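Local coordinates for phosphotriesterase family protein (PDB 3PNZ) that probably hydrolyses phosphorylated sugar lactones, as a zinc-dependent lactonase of the phosphotriesterase family with an amidohydrolase fold, at residues L208-L220 with T231-Y245. Residues are numbered along the deposited sequence; the frame is centred on the assembly and turned at random.
With PO4 (phosphate ion), chain L.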
loop_
_atom_site.group_PDB
_atom_site.type_symbol
_atom_site.label_atom_id
_atom_site.label_comp_id
_atom_site.label_asym_id
_atom_site.label_seq_id
_atom_site.Cartn_x
_atom_site.Cartn_y
_atom_site.Cartn_z
ATOM N N LEU A 208 4.201 -6.383 15.852
ATOM C CA LEU A 208 3.270 -5.462 15.205
ATOM C C LEU A 208 3.950 -4.267 14.546
ATOM O O LEU A 208 3.363 -3.607 13.672
ATOM C CB LEU A 208 2.174 -5.028 16.190
ATOM C CG LEU A 208 1.398 -6.261 16.681
ATOM C CD1 LEU A 208 0.500 -5.939 17.856
ATOM C CD2 LEU A 208 0.616 -6.873 15.525
ATOM N N GLU A 209 5.197 -3.986 14.932
ATOM C CA GLU A 209 5.919 -2.907 14.283
ATOM C C GLU A 209 6.366 -3.312 12.874
ATOM O O GLU A 209 6.928 -2.498 12.143
ATOM C CB GLU A 209 7.116 -2.443 15.128
ATOM C CG GLU A 209 8.232 -3.465 15.247
ATOM C CD GLU A 209 8.100 -4.389 16.451
ATOM O OE1 GLU A 209 9.137 -4.929 16.895
ATOM O OE2 GLU A 209 6.978 -4.597 16.965
ATOM N N TYR A 210 6.107 -4.559 12.492
ATOM C CA TYR A 210 6.386 -5.020 11.129
ATOM C C TYR A 210 5.213 -4.778 10.185
ATOM O O TYR A 210 5.265 -5.147 9.009
ATOM C CB TYR A 210 6.688 -6.524 11.113
ATOM C CG TYR A 210 7.948 -6.954 11.842
ATOM C CD1 TYR A 210 8.837 -6.027 12.380
ATOM C CD2 TYR A 210 8.241 -8.303 11.988
ATOM C CE1 TYR A 210 9.993 -6.453 13.055
ATOM C CE2 TYR A 210 9.392 -8.737 12.654
ATOM C CZ TYR A 210 10.257 -7.802 13.183
ATOM O OH TYR A 210 11.398 -8.230 13.844
ATOM N N LEU A 211 4.148 -4.189 10.718
ATOM C CA LEU A 211 2.913 -3.992 9.960
ATOM C C LEU A 211 2.658 -2.508 9.701
ATOM O O LEU A 211 2.844 -1.688 10.596
ATOM C CB LEU A 211 1.739 -4.554 10.770
ATOM C CG LEU A 211 0.321 -4.260 10.250
ATOM C CD1 LEU A 211 0.037 -5.039 8.970
ATOM C CD2 LEU A 211 -0.700 -4.618 11.332
ATOM N N SER A 212 2.248 -2.156 8.482
ATOM C CA SER A 212 1.630 -0.848 8.254
ATOM C C SER A 212 0.169 -1.084 7.904
ATOM O O SER A 212 -0.155 -1.962 7.101
ATOM C CB SER A 212 2.319 -0.052 7.141
ATOM O OG SER A 212 2.372 -0.794 5.944
ATOM N N ILE A 213 -0.703 -0.306 8.526
ATOM C CA ILE A 213 -2.136 -0.496 8.349
ATOM C C ILE A 213 -2.680 0.589 7.428
ATOM O O ILE A 213 -2.614 1.782 7.735
ATOM C CB ILE A 213 -2.847 -0.486 9.702
ATOM C CG1 ILE A 213 -2.262 -1.573 10.607
ATOM C CG2 ILE A 213 -4.381 -0.645 9.523
ATOM C CD1 ILE A 213 -2.814 -1.554 12.001
ATOM N N GLY A 214 -3.201 0.162 6.284
ATOM C CA GLY A 214 -3.714 1.086 5.287
ATOM C C GLY A 214 -5.065 1.682 5.661
ATOM O O GLY A 214 -5.830 1.089 6.428
ATOM N N HIS A 215 -5.323 2.879 5.128
ATOM C CA HIS A 215 -6.628 3.546 5.197
ATOM C C HIS A 215 -7.069 3.969 6.603
ATOM O O HIS A 215 -8.257 4.054 6.886
ATOM C CB HIS A 215 -7.704 2.701 4.489
ATOM C CG HIS A 215 -7.239 2.136 3.187
ATOM N ND1 HIS A 215 -6.530 2.881 2.268
ATOM C CD2 HIS A 215 -7.330 0.888 2.668
ATOM C CE1 HIS A 215 -6.221 2.123 1.231
ATOM N NE2 HIS A 215 -6.699 0.911 1.446
ATOM N N MET A 216 -6.111 4.267 7.480
ATOM C CA MET A 216 -6.468 4.744 8.813
ATOM C C MET A 216 -7.191 6.100 8.779
ATOM O O MET A 216 -7.934 6.446 9.701
ATOM C CB MET A 216 -5.223 4.797 9.710
ATOM C CG MET A 216 -4.726 3.424 10.138
ATOM S SD MET A 216 -5.772 2.627 11.375
ATOM C CE MET A 216 -6.946 1.746 10.338
ATOM N N ASP A 217 -6.998 6.844 7.697
ATOM C CA ASP A 217 -7.671 8.126 7.502
ATOM C C ASP A 217 -9.170 7.975 7.244
ATOM O O ASP A 217 -9.886 8.975 7.195
ATOM C CB ASP A 217 -7.076 8.826 6.291
ATOM C CG ASP A 217 -7.129 7.949 5.068
ATOM O OD1 ASP A 217 -6.318 7.013 5.004
ATOM O OD2 ASP A 217 -8.025 8.136 4.208
ATOM N N ARG A 218 -9.645 6.745 7.058
ATOM C CA ARG A 218 -11.074 6.537 6.792
ATOM C C ARG A 218 -11.899 6.459 8.076
ATOM O O ARG A 218 -13.128 6.532 8.035
ATOM C CB ARG A 218 -11.312 5.282 5.944
ATOM C CG ARG A 218 -10.796 5.368 4.502
ATOM C CD ARG A 218 -11.654 6.296 3.621
ATOM N NE ARG A 218 -13.062 5.904 3.636
ATOM C CZ ARG A 218 -13.580 4.933 2.885
ATOM N NH1 ARG A 218 -12.808 4.259 2.043
ATOM N NH2 ARG A 218 -14.874 4.634 2.978
ATOM N N ASN A 219 -11.222 6.304 9.212
ATOM C CA ASN A 219 -11.903 6.141 10.499
ATOM C C ASN A 219 -11.210 7.079 11.486
ATOM O O ASN A 219 -10.307 6.674 12.225
ATOM C CB ASN A 219 -11.806 4.671 10.917
ATOM C CG ASN A 219 -12.649 4.326 12.120
ATOM O OD1 ASN A 219 -13.276 5.189 12.741
ATOM N ND2 ASN A 219 -12.670 3.035 12.459
ATOM N N LEU A 220 -11.613 8.350 11.461
ATOM C CA LEU A 220 -10.875 9.400 12.161
ATOM C C LEU A 220 -11.317 9.476 13.614
ATOM O O LEU A 220 -12.099 10.343 14.005
ATOM C CB LEU A 220 -11.059 10.749 11.450
ATOM C CG LEU A 220 -10.512 10.766 10.019
ATOM C CD1 LEU A 220 -10.886 12.060 9.273
ATOM C CD2 LEU A 220 -8.994 10.553 10.027
ATOM N N THR A 231 0.378 -0.347 19.684
ATOM C CA THR A 231 0.943 -1.646 19.328
ATOM C C THR A 231 2.288 -1.513 18.624
ATOM O O THR A 231 3.044 -2.475 18.545
ATOM C CB THR A 231 0.021 -2.453 18.392
ATOM O OG1 THR A 231 -0.013 -1.837 17.096
ATOM C CG2 THR A 231 -1.387 -2.579 18.976
ATOM N N GLY A 232 2.569 -0.324 18.100
ATOM C CA GLY A 232 3.786 -0.084 17.352
ATOM C C GLY A 232 3.613 -0.131 15.845
ATOM O O GLY A 232 4.528 0.223 15.106
ATOM N N ALA A 233 2.434 -0.552 15.384
ATOM C CA ALA A 233 2.138 -0.574 13.955
ATOM C C ALA A 233 2.278 0.792 13.291
ATOM O O ALA A 233 1.997 1.836 13.889
ATOM C CB ALA A 233 0.731 -1.121 13.705
ATOM N N PHE A 234 2.696 0.763 12.037
ATOM C CA PHE A 234 2.674 1.953 11.215
ATOM C C PHE A 234 1.234 2.213 10.794
ATOM O O PHE A 234 0.456 1.277 10.606
ATOM C CB PHE A 234 3.579 1.795 9.995
ATOM C CG PHE A 234 5.051 1.860 10.330
ATOM C CD1 PHE A 234 5.730 3.066 10.286
ATOM C CD2 PHE A 234 5.740 0.716 10.706
ATOM C CE1 PHE A 234 7.093 3.127 10.595
ATOM C CE2 PHE A 234 7.093 0.763 11.021
ATOM C CZ PHE A 234 7.765 1.972 10.962
ATOM N N MET A 235 0.896 3.487 10.651
ATOM C CA MET A 235 -0.477 3.883 10.335
ATOM C C MET A 235 -0.459 4.752 9.108
ATOM O O MET A 235 0.151 5.827 9.098
ATOM C CB MET A 235 -1.102 4.603 11.521
ATOM C CG MET A 235 -1.184 3.680 12.733
ATOM S SD MET A 235 -1.773 4.518 14.188
ATOM C CE MET A 235 -3.494 4.785 13.696
ATOM N N SER A 236 -1.107 4.264 8.056
ATOM C CA SER A 236 -1.059 4.906 6.760
ATOM C C SER A 236 -2.264 5.826 6.569
ATOM O O SER A 236 -3.417 5.376 6.576
ATOM C CB SER A 236 -1.002 3.853 5.648
ATOM O OG SER A 236 -0.919 4.471 4.374
ATOM N N PHE A 237 -1.984 7.116 6.424
ATOM C CA PHE A 237 -2.999 8.094 6.044
ATOM C C PHE A 237 -2.871 8.277 4.539
ATOM O O PHE A 237 -2.044 9.058 4.062
ATOM C CB PHE A 237 -2.796 9.408 6.809
ATOM C CG PHE A 237 -3.152 9.311 8.262
ATOM C CD1 PHE A 237 -4.307 9.910 8.758
ATOM C CD2 PHE A 237 -2.347 8.593 9.138
ATOM C CE1 PHE A 237 -4.645 9.800 10.096
ATOM C CE2 PHE A 237 -2.677 8.472 10.486
ATOM C CZ PHE A 237 -3.830 9.077 10.968
ATOM N N ASP A 238 -3.672 7.529 3.785
ATOM C CA ASP A 238 -3.441 7.433 2.344
ATOM C C ASP A 238 -4.619 7.919 1.519
ATOM O O ASP A 238 -4.716 7.629 0.327
ATOM C CB ASP A 238 -3.038 6.003 1.960
ATOM C CG ASP A 238 -3.916 4.967 2.609
ATOM O OD1 ASP A 238 -5.150 5.124 2.532
ATOM O OD2 ASP A 238 -3.386 4.000 3.201
ATOM N N GLY A 239 -5.503 8.674 2.159
ATOM C CA GLY A 239 -6.622 9.289 1.467
ATOM C C GLY A 239 -6.482 10.798 1.326
ATOM O O GLY A 239 -7.489 11.511 1.253
ATOM N N ILE A 240 -5.243 11.292 1.281
ATOM C CA ILE A 240 -5.001 12.717 1.104
ATOM C C ILE A 240 -5.751 13.217 -0.121
ATOM O O ILE A 240 -5.744 12.566 -1.173
ATOM C CB ILE A 240 -3.500 13.035 0.929
ATOM C CG1 ILE A 240 -2.697 12.568 2.148
ATOM C CG2 ILE A 240 -3.287 14.532 0.664
ATOM C CD1 ILE A 240 -3.224 13.079 3.482
ATOM N N ALA A 241 -6.396 14.372 0.039
ATOM C CA ALA A 241 -7.165 15.032 -1.018
ATOM C C ALA A 241 -8.532 14.405 -1.282
ATOM O O ALA A 241 -9.279 14.896 -2.128
ATOM C CB ALA A 241 -6.356 15.115 -2.316
ATOM N N LYS A 242 -8.870 13.330 -0.575
ATOM C CA LYS A 242 -10.156 12.671 -0.826
ATOM C C LYS A 242 -11.280 13.352 -0.053
ATOM O O LYS A 242 -11.762 12.860 0.970
ATOM C CB LYS A 242 -10.073 11.161 -0.563
ATOM C CG LYS A 242 -9.028 10.502 -1.476
ATOM C CD LYS A 242 -9.134 8.988 -1.511
ATOM C CE LYS A 242 -8.010 8.400 -2.387
ATOM N NZ LYS A 242 -8.178 6.937 -2.613
ATOM N N ILE A 243 -11.681 14.514 -0.562
ATOM C CA ILE A 243 -12.664 15.359 0.099
ATOM C C ILE A 243 -14.001 14.652 0.268
ATOM O O ILE A 243 -14.752 14.944 1.200
ATOM C CB ILE A 243 -12.870 16.685 -0.674
ATOM C CG1 ILE A 243 -11.529 17.397 -0.876
ATOM C CG2 ILE A 243 -13.858 17.586 0.057
ATOM C CD1 ILE A 243 -10.775 17.669 0.424
ATOM N N LYS A 244 -14.300 13.708 -0.621
ATOM C CA LYS A 244 -15.543 12.944 -0.506
ATOM C C LYS A 244 -15.597 12.122 0.782
ATOM O O LYS A 244 -16.679 11.750 1.236
ATOM C CB LYS A 244 -15.748 12.031 -1.716
ATOM C CG LYS A 244 -14.748 10.889 -1.840
ATOM C CD LYS A 244 -14.895 10.187 -3.195
ATOM C CE LYS A 244 -14.032 8.939 -3.289
ATOM N NZ LYS A 244 -14.243 8.197 -4.566
ATOM N N TYR A 245 -14.438 11.829 1.365
ATOM C CA TYR A 245 -14.400 11.089 2.628
ATOM C C TYR A 245 -14.274 12.024 3.828
ATOM O O TYR A 245 -14.928 11.825 4.848
ATOM C CB TYR A 245 -13.265 10.059 2.636
ATOM C CG TYR A 245 -13.441 8.943 1.636
ATOM C CD1 TYR A 245 -14.649 8.262 1.533
ATOM C CD2 TYR A 245 -12.393 8.557 0.805
ATOM C CE1 TYR A 245 -14.816 7.238 0.621
ATOM C CE2 TYR A 245 -12.547 7.526 -0.107
ATOM C CZ TYR A 245 -13.769 6.877 -0.198
ATOM O OH TYR A 245 -13.937 5.852 -1.104
HETATM P P PO4 L . -11.515 5.572 -3.878
HETATM O O1 PO4 L . -12.760 5.838 -4.681
HETATM O O2 PO4 L . -10.587 4.706 -4.702
HETATM O O3 PO4 L . -10.807 6.873 -3.579
HETATM O O4 PO4 L . -11.853 4.850 -2.589
HETATM O O HOH W 1 5.808 -2.872 18.811
HETATM O O HOH W 2 -7.800 6.147 2.557
#
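Two donors grip OD2 of Asp238 from the same face of the carboxylate. The backbone N of His215 arrives on the syn side, at 3.0 Å. Ser236 OG takes the anti side, at 2.8 Å. The other oxygen, OD1, receives the ring nitrogen ND1 of His215 at 2.6 Å, again syn but out of the carboxylate plane. Ring and carboxylate planes are turned 75° apart. One aspartate thus holds both the main chain and the imidazole of His215, fixing the ring's rotation while NE2 on its far side binds zinc. Asp238 is itself positioned by Asp217, whose OD1 receives Asp238 N from above the carboxylate plane at 3.0 Å. Asp217 CG sits between its backbone N and carbonyl carbon (chi1 55°), which brings the carboxylate over the Asp238–Gly239 backbone. A water lies within bonding distance of Asp217 OD2 and Asp238 OD1, though it has more acceptors in reach than protons.

On the N-terminal side of this cluster, parallel strands 211-213 and 234-237 are joined by Phe234 N to Leu211 O, Ile213 N to Phe234 O and Ser236 N to Ile213 O. CB of Ser212 packs on CB of Phe234 at 3.6 Å on one face of the sheet; on the face of Ile213 and Met235, Met216 SD, from the turn that follows strand 211-213, meets Met235 CE.

Farther out, the Arg218 guanidinium lies flat on the Tyr245 ring, planes 6° apart, a cation-pi stack. Tyr245 OH, Lys242 NZ and Lys244 NZ each bind a phosphate ion, probably from the crystallisation liquor.

Strand 211-213, helix 222-229 and strand 234-237 form a beta-alpha-beta unit of the TIM barrel, with a zinc-binding histidine on the C-terminal side of its first strand, as in the binuclear metal centres of the amidohydrolase fold.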